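Local coordinates for peptide ABC transporter, peptide-binding protein (Thermus thermophilus, PDB 2D5W) that binds oligopeptides, here a pentapeptide, and probably delivers them to an ABC transporter for uptake into the cell, at residues Phe106-Glu109 / Val110-Lys114; Pro121-Trp124 / Glu125-Val129; Asn254-Ser257 / Leu258-Val262; Asn415-Arg418 / Glu419-Gln422. All blocks are in the same frame, centred on the assembly; numbering follows the deposited sequence.

Contact 1: residues Phe106-Glu109 / Val110-Lys114; sequences FYFE and VGKAK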
loop_
_atom_site.group_PDB
_atom_site.type_symbol
_atom_site.label_atom_id
_atom_site.label_comp_id
_atom_site.label_asym_id
_atom_site.label_seq_id
_atom_site.Cartn_x
_atom_site.Cartn_y
_atom_site.Cartn_z
ATOM N N PHE A 106 24.242 0.347 -1.851
ATOM C CA PHE A 106 23.645 0.975 -3.021
ATOM C C PHE A 106 22.213 1.422 -2.717
ATOM O O PHE A 106 21.840 2.561 -2.993
ATOM C CB PHE A 106 23.673 -0.005 -4.196
ATOM C CG PHE A 106 22.908 0.464 -5.392
ATOM C CD1 PHE A 106 23.243 1.655 -6.030
ATOM C CD2 PHE A 106 21.836 -0.276 -5.874
ATOM C CE1 PHE A 106 22.516 2.102 -7.130
ATOM C CE2 PHE A 106 21.102 0.163 -6.974
ATOM C CZ PHE A 106 21.444 1.353 -7.600
ATOM N N TYR A 107 21.421 0.523 -2.140
ATOM C CA TYR A 107 20.041 0.828 -1.771
ATOM C C TYR A 107 20.000 2.087 -0.896
ATOM O O TYR A 107 19.200 2.999 -1.129
ATOM C CB TYR A 107 19.453 -0.361 -1.007
ATOM C CG TYR A 107 18.046 -0.168 -0.485
ATOM C CD1 TYR A 107 16.938 -0.492 -1.267
ATOM C CD2 TYR A 107 17.825 0.326 0.800
ATOM C CE1 TYR A 107 15.645 -0.332 -0.776
ATOM C CE2 TYR A 107 16.536 0.491 1.298
ATOM C CZ TYR A 107 15.453 0.159 0.506
ATOM O OH TYR A 107 14.178 0.314 0.999
ATOM N N PHE A 108 20.863 2.137 0.115
ATOM C CA PHE A 108 20.898 3.287 1.005
ATOM C C PHE A 108 21.334 4.583 0.334
ATOM O O PHE A 108 20.804 5.650 0.644
ATOM C CB PHE A 108 21.779 3.000 2.227
ATOM C CG PHE A 108 21.026 2.392 3.372
ATOM C CD1 PHE A 108 20.732 1.033 3.387
ATOM C CD2 PHE A 108 20.547 3.195 4.403
ATOM C CE1 PHE A 108 19.965 0.479 4.411
ATOM C CE2 PHE A 108 19.780 2.653 5.431
ATOM C CZ PHE A 108 19.488 1.295 5.436
ATOM N N GLU A 109 22.282 4.501 -0.591
ATOM C CA GLU A 109 22.737 5.704 -1.271
ATOM C C GLU A 109 21.601 6.334 -2.079
ATOM O O GLU A 109 21.435 7.554 -2.089
ATOM C CB GLU A 109 23.914 5.377 -2.184
ATOM C CG GLU A 109 24.561 6.593 -2.812
ATOM C CD GLU A 109 25.854 6.250 -3.517
ATOM O OE1 GLU A 109 26.853 5.960 -2.824
ATOM O OE2 GLU A 109 25.867 6.257 -4.761
ATOM N N VAL A 110 20.812 5.503 -2.752
ATOM C CA VAL A 110 19.701 6.011 -3.546
ATOM C C VAL A 110 18.613 6.596 -2.639
ATOM O O VAL A 110 18.096 7.681 -2.901
ATOM C CB VAL A 110 19.117 4.894 -4.446
ATOM C CG1 VAL A 110 17.921 5.421 -5.235
ATOM C CG2 VAL A 110 20.197 4.393 -5.403
ATOM N N GLY A 111 18.282 5.893 -1.561
ATOM C CA GLY A 111 17.260 6.391 -0.656
ATOM C C GLY A 111 17.661 7.680 0.041
ATOM O O GLY A 111 16.807 8.505 0.368
ATOM N N LYS A 112 18.962 7.857 0.262
ATOM C CA LYS A 112 19.497 9.039 0.939
ATOM C C LYS A 112 19.728 10.235 0.022
ATOM O O LYS A 112 20.026 11.332 0.497
ATOM C CB LYS A 112 20.827 8.693 1.617
ATOM C CG LYS A 112 20.719 7.760 2.803
ATOM C CD LYS A 112 20.237 8.497 4.031
ATOM C CE LYS A 112 20.252 7.587 5.243
ATOM N NZ LYS A 112 19.874 8.318 6.483
ATOM N N ALA A 113 19.605 10.032 -1.285
ATOM C CA ALA A 113 19.837 11.118 -2.231
ATOM C C ALA A 113 18.923 12.302 -1.944
ATOM O O ALA A 113 17.718 12.145 -1.749
ATOM C CB ALA A 113 19.632 10.623 -3.654
ATOM N N LYS A 114 19.498 13.497 -1.916
ATOM C CA LYS A 114 18.707 14.686 -1.642
ATOM C C LYS A 114 17.678 14.910 -2.742
ATOM O O LYS A 114 18.001 14.902 -3.928
ATOM C CB LYS A 114 19.617 15.910 -1.506
ATOM C CG LYS A 114 20.668 15.803 -0.399
ATOM C CD LYS A 114 20.057 15.663 0.997
ATOM C CE LYS A 114 19.599 14.239 1.287
ATOM N NZ LYS A 114 19.038 14.094 2.659
#

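Contact 2: residues Pro121-Trp124 / Glu125-Val129; sequences PDFW and ERVNV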
loop_
_atom_site.group_PDB
_atom_site.type_symbol
_atom_site.label_atom_id
_atom_site.label_comp_id
_atom_site.label_asym_id
_atom_site.label_seq_id
_atom_site.Cartn_x
_atom_site.Cartn_y
_atom_site.Cartn_z
ATOM N N PRO A 121 10.005 9.997 4.214
ATOM C CA PRO A 121 11.194 10.817 4.469
ATOM C C PRO A 121 11.701 10.701 5.906
ATOM O O PRO A 121 12.869 10.972 6.174
ATOM C CB PRO A 121 10.728 12.230 4.127
ATOM C CG PRO A 121 9.623 12.004 3.145
ATOM C CD PRO A 121 8.893 10.821 3.713
ATOM N N ASP A 122 10.827 10.307 6.829
ATOM C CA ASP A 122 11.234 10.148 8.222
ATOM C C ASP A 122 12.231 8.998 8.337
ATOM O O ASP A 122 13.286 9.144 8.955
ATOM C CB ASP A 122 10.013 9.885 9.113
ATOM C CG ASP A 122 10.398 9.439 10.514
ATOM O OD1 ASP A 122 10.653 8.231 10.707
ATOM O OD2 ASP A 122 10.458 10.300 11.416
ATOM N N PHE A 123 11.896 7.855 7.742
ATOM C CA PHE A 123 12.769 6.688 7.767
ATOM C C PHE A 123 14.139 7.069 7.223
ATOM O O PHE A 123 15.173 6.782 7.832
ATOM C CB PHE A 123 12.177 5.571 6.896
ATOM C CG PHE A 123 13.103 4.398 6.676
ATOM C CD1 PHE A 123 13.095 3.312 7.546
ATOM C CD2 PHE A 123 13.980 4.380 5.592
ATOM C CE1 PHE A 123 13.942 2.223 7.340
ATOM C CE2 PHE A 123 14.832 3.294 5.379
ATOM C CZ PHE A 123 14.812 2.215 6.256
ATOM N N TRP A 124 14.137 7.734 6.075
ATOM C CA TRP A 124 15.382 8.107 5.435
ATOM C C TRP A 124 16.224 9.140 6.164
ATOM O O TRP A 124 17.385 9.353 5.824
ATOM C CB TRP A 124 15.101 8.505 3.986
ATOM C CG TRP A 124 14.805 7.277 3.181
ATOM C CD1 TRP A 124 13.590 6.854 2.722
ATOM C CD2 TRP A 124 15.740 6.244 2.858
ATOM N NE1 TRP A 124 13.714 5.613 2.138
ATOM C CE2 TRP A 124 15.024 5.217 2.208
ATOM C CE3 TRP A 124 17.118 6.088 3.061
ATOM C CZ2 TRP A 124 15.643 4.043 1.758
ATOM C CZ3 TRP A 124 17.732 4.923 2.617
ATOM C CH2 TRP A 124 16.993 3.916 1.972
ATOM N N GLU A 125 15.650 9.762 7.186
ATOM C CA GLU A 125 16.390 10.735 7.975
ATOM C C GLU A 125 17.050 10.067 9.177
ATOM O O GLU A 125 18.167 10.423 9.552
ATOM C CB GLU A 125 15.458 11.845 8.471
ATOM C CG GLU A 125 15.043 12.835 7.403
ATOM C CD GLU A 125 16.191 13.723 6.957
ATOM O OE1 GLU A 125 16.019 14.461 5.966
ATOM O OE2 GLU A 125 17.261 13.689 7.604
ATOM N N ARG A 126 16.379 9.080 9.762
ATOM C CA ARG A 126 16.901 8.432 10.964
ATOM C C ARG A 126 17.519 7.044 10.817
ATOM O O ARG A 126 17.991 6.479 11.799
ATOM C CB ARG A 126 15.794 8.382 12.021
ATOM C CG ARG A 126 14.674 7.443 11.655
ATOM C CD ARG A 126 13.435 7.597 12.534
ATOM N NE ARG A 126 12.459 6.600 12.116
ATOM C CZ ARG A 126 12.511 5.321 12.471
ATOM N NH1 ARG A 126 11.603 4.467 12.023
ATOM N NH2 ARG A 126 13.447 4.905 13.314
ATOM N N VAL A 127 17.528 6.485 9.613
ATOM C CA VAL A 127 18.106 5.160 9.432
ATOM C C VAL A 127 19.382 5.218 8.604
ATOM O O VAL A 127 19.454 5.922 7.598
ATOM C CB VAL A 127 17.102 4.194 8.764
ATOM C CG1 VAL A 127 17.700 2.794 8.673
ATOM C CG2 VAL A 127 15.808 4.166 9.564
ATOM N N ASN A 128 20.391 4.479 9.049
ATOM C CA ASN A 128 21.672 4.424 8.364
ATOM C C ASN A 128 22.175 2.991 8.377
ATOM O O ASN A 128 21.585 2.121 9.017
ATOM C CB ASN A 128 22.682 5.345 9.055
ATOM C CG ASN A 128 22.452 6.806 8.727
ATOM O OD1 ASN A 128 22.699 7.245 7.603
ATOM N ND2 ASN A 128 21.968 7.565 9.703
ATOM N N VAL A 129 23.264 2.742 7.663
ATOM C CA VAL A 129 23.826 1.403 7.604
ATOM C C VAL A 129 25.338 1.432 7.785
ATOM O O VAL A 129 26.005 2.394 7.401
ATOM C CB VAL A 129 23.484 0.709 6.253
ATOM C CG1 VAL A 129 24.180 1.420 5.099
ATOM C CG2 VAL A 129 23.888 -0.756 6.298
HETATM O O HOH W 1 9.777 5.574 9.936
#

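Contact 3: residues Asn254-Ser257 / Leu258-Val262; sequences NTNS and LLVAV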
loop_
_atom_site.group_PDB
_atom_site.type_symbol
_atom_site.label_atom_id
_atom_site.label_comp_id
_atom_site.label_asym_id
_atom_site.label_seq_id
_atom_site.Cartn_x
_atom_site.Cartn_y
_atom_site.Cartn_z
ATOM N N ASN A 254 -12.061 -5.185 -15.139
ATOM C CA ASN A 254 -13.436 -5.160 -14.669
ATOM C C ASN A 254 -13.586 -6.323 -13.698
ATOM O O ASN A 254 -13.401 -7.481 -14.074
ATOM C CB ASN A 254 -14.407 -5.296 -15.839
ATOM C CG ASN A 254 -15.849 -5.266 -15.388
ATOM O OD1 ASN A 254 -16.338 -6.218 -14.782
ATOM N ND2 ASN A 254 -16.536 -4.162 -15.661
ATOM N N THR A 255 -13.921 -6.020 -12.449
ATOM C CA THR A 255 -14.027 -7.073 -11.449
ATOM C C THR A 255 -15.105 -8.113 -11.729
ATOM O O THR A 255 -14.969 -9.260 -11.303
ATOM C CB THR A 255 -14.206 -6.499 -10.026
ATOM O OG1 THR A 255 -15.340 -5.628 -9.995
ATOM C CG2 THR A 255 -12.957 -5.731 -9.603
ATOM N N ASN A 256 -16.171 -7.742 -12.436
ATOM C CA ASN A 256 -17.194 -8.729 -12.766
ATOM C C ASN A 256 -16.621 -9.681 -13.814
ATOM O O ASN A 256 -16.854 -10.889 -13.758
ATOM C CB ASN A 256 -18.471 -8.062 -13.294
ATOM C CG ASN A 256 -19.497 -9.076 -13.767
ATOM O OD1 ASN A 256 -19.629 -9.335 -14.961
ATOM N ND2 ASN A 256 -20.213 -9.671 -12.823
ATOM N N SER A 257 -15.872 -9.145 -14.771
ATOM C CA SER A 257 -15.259 -9.992 -15.785
ATOM C C SER A 257 -14.236 -10.913 -15.114
ATOM O O SER A 257 -14.080 -12.068 -15.510
ATOM C CB SER A 257 -14.591 -9.137 -16.861
ATOM O OG SER A 257 -15.565 -8.372 -17.553
ATOM N N LEU A 258 -13.542 -10.414 -14.094
ATOM C CA LEU A 258 -12.573 -11.248 -13.390
ATOM C C LEU A 258 -13.331 -12.353 -12.657
ATOM O O LEU A 258 -12.905 -13.505 -12.650
ATOM C CB LEU A 258 -11.750 -10.419 -12.400
ATOM C CG LEU A 258 -10.747 -11.205 -11.544
ATOM C CD1 LEU A 258 -9.768 -11.976 -12.417
ATOM C CD2 LEU A 258 -10.004 -10.236 -10.642
ATOM N N LEU A 259 -14.460 -12.002 -12.045
ATOM C CA LEU A 259 -15.278 -12.983 -11.339
ATOM C C LEU A 259 -15.681 -14.113 -12.292
ATOM O O LEU A 259 -15.595 -15.297 -11.946
ATOM C CB LEU A 259 -16.534 -12.316 -10.768
ATOM C CG LEU A 259 -17.552 -13.248 -10.098
ATOM C CD1 LEU A 259 -16.905 -13.966 -8.926
ATOM C CD2 LEU A 259 -18.753 -12.445 -9.631
ATOM N N VAL A 260 -16.114 -13.750 -13.495
ATOM C CA VAL A 260 -16.514 -14.748 -14.480
ATOM C C VAL A 260 -15.334 -15.664 -14.813
ATOM O O VAL A 260 -15.486 -16.883 -14.882
ATOM C CB VAL A 260 -17.040 -14.071 -15.775
ATOM C CG1 VAL A 260 -17.259 -15.110 -16.867
ATOM C CG2 VAL A 260 -18.348 -13.341 -15.481
ATOM N N ALA A 261 -14.154 -15.081 -15.005
ATOM C CA ALA A 261 -12.973 -15.880 -15.319
ATOM C C ALA A 261 -12.634 -16.826 -14.161
ATOM O O ALA A 261 -12.294 -17.993 -14.373
ATOM C CB ALA A 261 -11.787 -14.965 -15.623
ATOM N N VAL A 262 -12.737 -16.330 -12.934
ATOM C CA VAL A 262 -12.442 -17.155 -11.766
ATOM C C VAL A 262 -13.428 -18.321 -11.663
ATOM O O VAL A 262 -13.033 -19.456 -11.384
ATOM C CB VAL A 262 -12.471 -16.306 -10.472
ATOM C CG1 VAL A 262 -12.401 -17.208 -9.243
ATOM C CG2 VAL A 262 -11.293 -15.335 -10.468
#

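Contact 4: residues Asn415-Arg418 / Glu419-Gln422; sequences NVVR and ERTQ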
loop_
_atom_site.group_PDB
_atom_site.type_symbol
_atom_site.label_atom_id
_atom_site.label_comp_id
_atom_site.label_asym_id
_atom_site.label_seq_id
_atom_site.Cartn_x
_atom_site.Cartn_y
_atom_site.Cartn_z
ATOM N N ASN A 415 -13.706 -1.366 -11.079
ATOM C CA ASN A 415 -14.010 -1.966 -9.789
ATOM C C ASN A 415 -15.496 -1.701 -9.588
ATOM O O ASN A 415 -15.908 -0.621 -9.157
ATOM C CB ASN A 415 -13.174 -1.318 -8.689
ATOM C CG ASN A 415 -13.271 -2.061 -7.383
ATOM O OD1 ASN A 415 -14.275 -1.971 -6.680
ATOM N ND2 ASN A 415 -12.231 -2.823 -7.056
ATOM N N VAL A 416 -16.300 -2.707 -9.910
ATOM C CA VAL A 416 -17.742 -2.565 -9.865
ATOM C C VAL A 416 -18.356 -2.121 -8.548
ATOM O O VAL A 416 -19.245 -1.268 -8.551
ATOM C CB VAL A 416 -18.423 -3.858 -10.369
ATOM C CG1 VAL A 416 -19.940 -3.704 -10.332
ATOM C CG2 VAL A 416 -17.965 -4.148 -11.795
ATOM N N VAL A 417 -17.892 -2.648 -7.422
ATOM C CA VAL A 417 -18.496 -2.228 -6.166
ATOM C C VAL A 417 -18.247 -0.736 -5.916
ATOM O O VAL A 417 -19.095 -0.050 -5.341
ATOM C CB VAL A 417 -18.009 -3.093 -4.966
ATOM C CG1 VAL A 417 -16.622 -2.672 -4.517
ATOM C CG2 VAL A 417 -19.018 -2.998 -3.826
ATOM N N ARG A 418 -17.102 -0.221 -6.358
ATOM C CA ARG A 418 -16.812 1.201 -6.197
ATOM C C ARG A 418 -17.653 2.040 -7.159
ATOM O O ARG A 418 -18.085 3.141 -6.814
ATOM C CB ARG A 418 -15.323 1.467 -6.421
ATOM C CG ARG A 418 -14.478 1.087 -5.227
ATOM C CD ARG A 418 -13.005 1.166 -5.534
ATOM N NE ARG A 418 -12.211 0.930 -4.336
ATOM C CZ ARG A 418 -10.905 0.692 -4.340
ATOM N NH1 ARG A 418 -10.235 0.656 -5.487
ATOM N NH2 ARG A 418 -10.272 0.488 -3.194
ATOM N N GLU A 419 -17.878 1.532 -8.367
ATOM C CA GLU A 419 -18.695 2.256 -9.330
ATOM C C GLU A 419 -20.125 2.324 -8.784
ATOM O O GLU A 419 -20.803 3.344 -8.920
ATOM C CB GLU A 419 -18.618 1.562 -10.698
ATOM C CG GLU A 419 -17.201 1.648 -11.283
ATOM C CD GLU A 419 -16.979 0.830 -12.543
ATOM O OE1 GLU A 419 -17.510 -0.295 -12.636
ATOM O OE2 GLU A 419 -16.240 1.308 -13.435
ATOM N N ARG A 420 -20.568 1.248 -8.139
ATOM C CA ARG A 420 -21.896 1.209 -7.535
ATOM C C ARG A 420 -21.944 2.164 -6.339
ATOM O O ARG A 420 -22.949 2.842 -6.104
ATOM C CB ARG A 420 -22.225 -0.216 -7.078
ATOM C CG ARG A 420 -22.538 -1.184 -8.223
ATOM C CD ARG A 420 -22.511 -2.632 -7.746
ATOM N NE ARG A 420 -23.376 -2.828 -6.587
ATOM C CZ ARG A 420 -23.169 -3.736 -5.639
ATOM N NH1 ARG A 420 -24.012 -3.831 -4.620
ATOM N NH2 ARG A 420 -22.118 -4.542 -5.700
ATOM N N THR A 421 -20.849 2.220 -5.586
ATOM C CA THR A 421 -20.761 3.101 -4.424
ATOM C C THR A 421 -20.913 4.564 -4.837
ATOM O O THR A 421 -21.650 5.323 -4.204
ATOM C CB THR A 421 -19.413 2.909 -3.697
ATOM O OG1 THR A 421 -19.358 1.582 -3.161
ATOM C CG2 THR A 421 -19.258 3.910 -2.560
ATOM N N GLN A 422 -20.226 4.956 -5.905
ATOM C CA GLN A 422 -20.314 6.331 -6.382
ATOM C C GLN A 422 -21.759 6.696 -6.701
ATOM O O GLN A 422 -22.227 7.768 -6.323
ATOM C CB GLN A 422 -19.446 6.526 -7.626
ATOM C CG GLN A 422 -17.949 6.454 -7.367
ATOM C CD GLN A 422 -17.142 6.622 -8.640
ATOM O OE1 GLN A 422 -17.393 5.945 -9.636
ATOM N NE2 GLN A 422 -16.168 7.526 -8.616
#

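Contact 1: residues Phe106-Glu109 / Val110-Lys114
Three backbone bonds tie F106-E109 to V110-K114 as the last turns of the alpha-helix 101-112. V110 N donates to F106 O at 3.1 Å, G111 N follows with Y107 O, and K112 N reaches F108 O at 2.9 Å, the last with a less straight N-H...O angle of 142°. The charged side chains find their partners beyond this turn. E109 sends OE2 out to a salt bridge with K170 and a hydrogen bond with W166 on helix 159-173, while K112 NZ is taken up by the carbonyl oxygens of W124 and V127. The base of the lysine lies against the preceding turn: a chi1 of -69° puts K112 CG beside its backbone N, 3.0 Å from F108 O, and the bend at chi2 then turns the outer chain, which leads away from the helix. On that path K112 CE comes to the edge of the F108 ring, near its plane, 4.5 Å from CD2. On another flank F106 and V110 lie alongside each other, one helical turn apart and pointing the same way, and W166 packs edge-to-face with the F106 ring. The touching branch of the valine is CG2, 3.7 Å from F106 CE1; it makes an off-centre CH-pi contact, 4.2 Å from the ring centroid and 29° from the ring normal.

Contact 2: residues Pro121-Trp124 / Glu125-Val129
D122 and R126, four residues apart, meet with carboxylate and guanidinium planes turned 45° against each other; the direct bond runs through NE. R126 NE donates to D122 OD1 at 2.8 Å, reaching the oxygen on its syn side, 24° out of the carboxylate plane, while OD1 stays close to the guanidinium plane. The arginine chain gets there by placing CG between its backbone N and carbonyl carbon (chi1 69°) and then running extended to NE. A water bridges the same pair, donating to D122 OD1 and accepting from R126 NH1 at 3.0 Å. D122 OD2 is taken by the hydroxyls of Y145 and T486, and R126 NH2 by D148 and P143 O. A leucine in place of R126 would probably leave the carboxylates of D122 and D148 without their shared cation and the bridging water without one of its anchors.

The second pair, F123 and V127, is apolar. V127 CG2 rests over one face of the F123 ring, 3.7 Å from the centroid and offset toward the rim, in a CH-pi contact, with F123 CD1 at 3.5 Å. Along the backbone, D122 O accepts from both E125 N and R126 N, and V127 N closes on F123 O at 3.0 Å. This is a short helix ending directly in a strand: V127 leaves helical angles and opens edge strand 127-131 of the four-stranded antiparallel sheet.

Contact 3: residues Asn254-Ser257 / Leu258-Val262
V260 stands one helical turn after N256, and its CB lies 3.6 Å from S257 O and 3.8 Å from N256 O. The setting is the N-terminal end of alpha-helix 255-264, with N254 as its N-cap. From CB the valine divides: with chi1 at 172°, CG2 is anti to the carbonyl carbon and beside the backbone N, which turns it back along the helix to 3.3 Å from N256 O, the same oxygen that receives V260 N at 3.0 Å. A methyl group thus flanks a carbonyl already engaged in its helical bond. Beyond that, CG2 passes the side-chain amide of N256, 4.2 Å from OD1.

The neighbouring turns repeat the i to i+4 pattern, L258 N to N254 O, L259 N to T255 O and A261 N to S257 O. N254 thus serves the helix twice, its O accepting from L258 N and its OD1 capping the first turn. T255 OG1 accepts from V416 N, tying this helix to the start of helix 416-431, while L259 packs toward Q284 and L285 on helix 283-286. At the cap, N254 OD1 accepts S257 N at 3.0 Å and 154°, and a weaker, more bent bond from N256 N at 2.8 Å and 123°.

Contact 4: residues Asn415-Arg418 / Glu419-Gln422
Backbone bonds come first: E419 N to N415 O, R420 N to V416 O at 2.9 Å, T421 N to V417 O and Q422 N to R418 O mark the first turns of helix 416-431, the helix of the beta-alpha-beta unit between strands 401-410 and 435-438. N415 is its N-cap, accepting R418 N at OD1 in a weak bond of 3.3 Å.

One side-chain bond joins the series. T421 OG1, beside its own backbone N (chi1 -65°), donates to V417 O at 2.7 Å. T421 N reaches the same oxygen from the opposite face of its plane, and two donors of one residue thus hold it.

The charged groups lead outward. R418 NE forms a salt bridge with E304, and NH2 forms one with the backbone of the bound peptide, placing this turn at the ligand site. E419, with chi1 -66° and an extended chain, runs back toward the N-terminus of the helix, CG 3.4 Å from N415 O, and its OE2 accepts from G414 N; a leucine in its place would probably leave that amide without its carboxylate partner.

The valines pack against R420. V417 CG2 lies obliquely 3.9 Å from R420 NH2, on an arginine whose guanidinium also makes a cation-pi contact with F344. Carbon meets carbon where R420 crosses V416 at an angle, its CD 3.8 Å from V416 CG1.

Along the chain the four contacts come in series, 1 to 4, in two groups on opposite sides of the chain's centre. Contacts 1 and 2, on successive helices 101-112 and 121-126, have centres 10 Å apart and touch where K112 NZ meets W124 O at 2.8 Å; contact 2 then runs into the four-stranded antiparallel sheet. Contacts 3 and 4, centres 14 Å apart, are joined by a hydrogen bond between T255 OG1 and V416 N, although some 150 residues separate them in sequence. Between the groups, centres lie about 39 to 42 Å apart and no atoms touch. Two distant regions of the fold are thus each held by a direct polar link between their contacts, and contact 4 bears the arginine that meets the bound peptide.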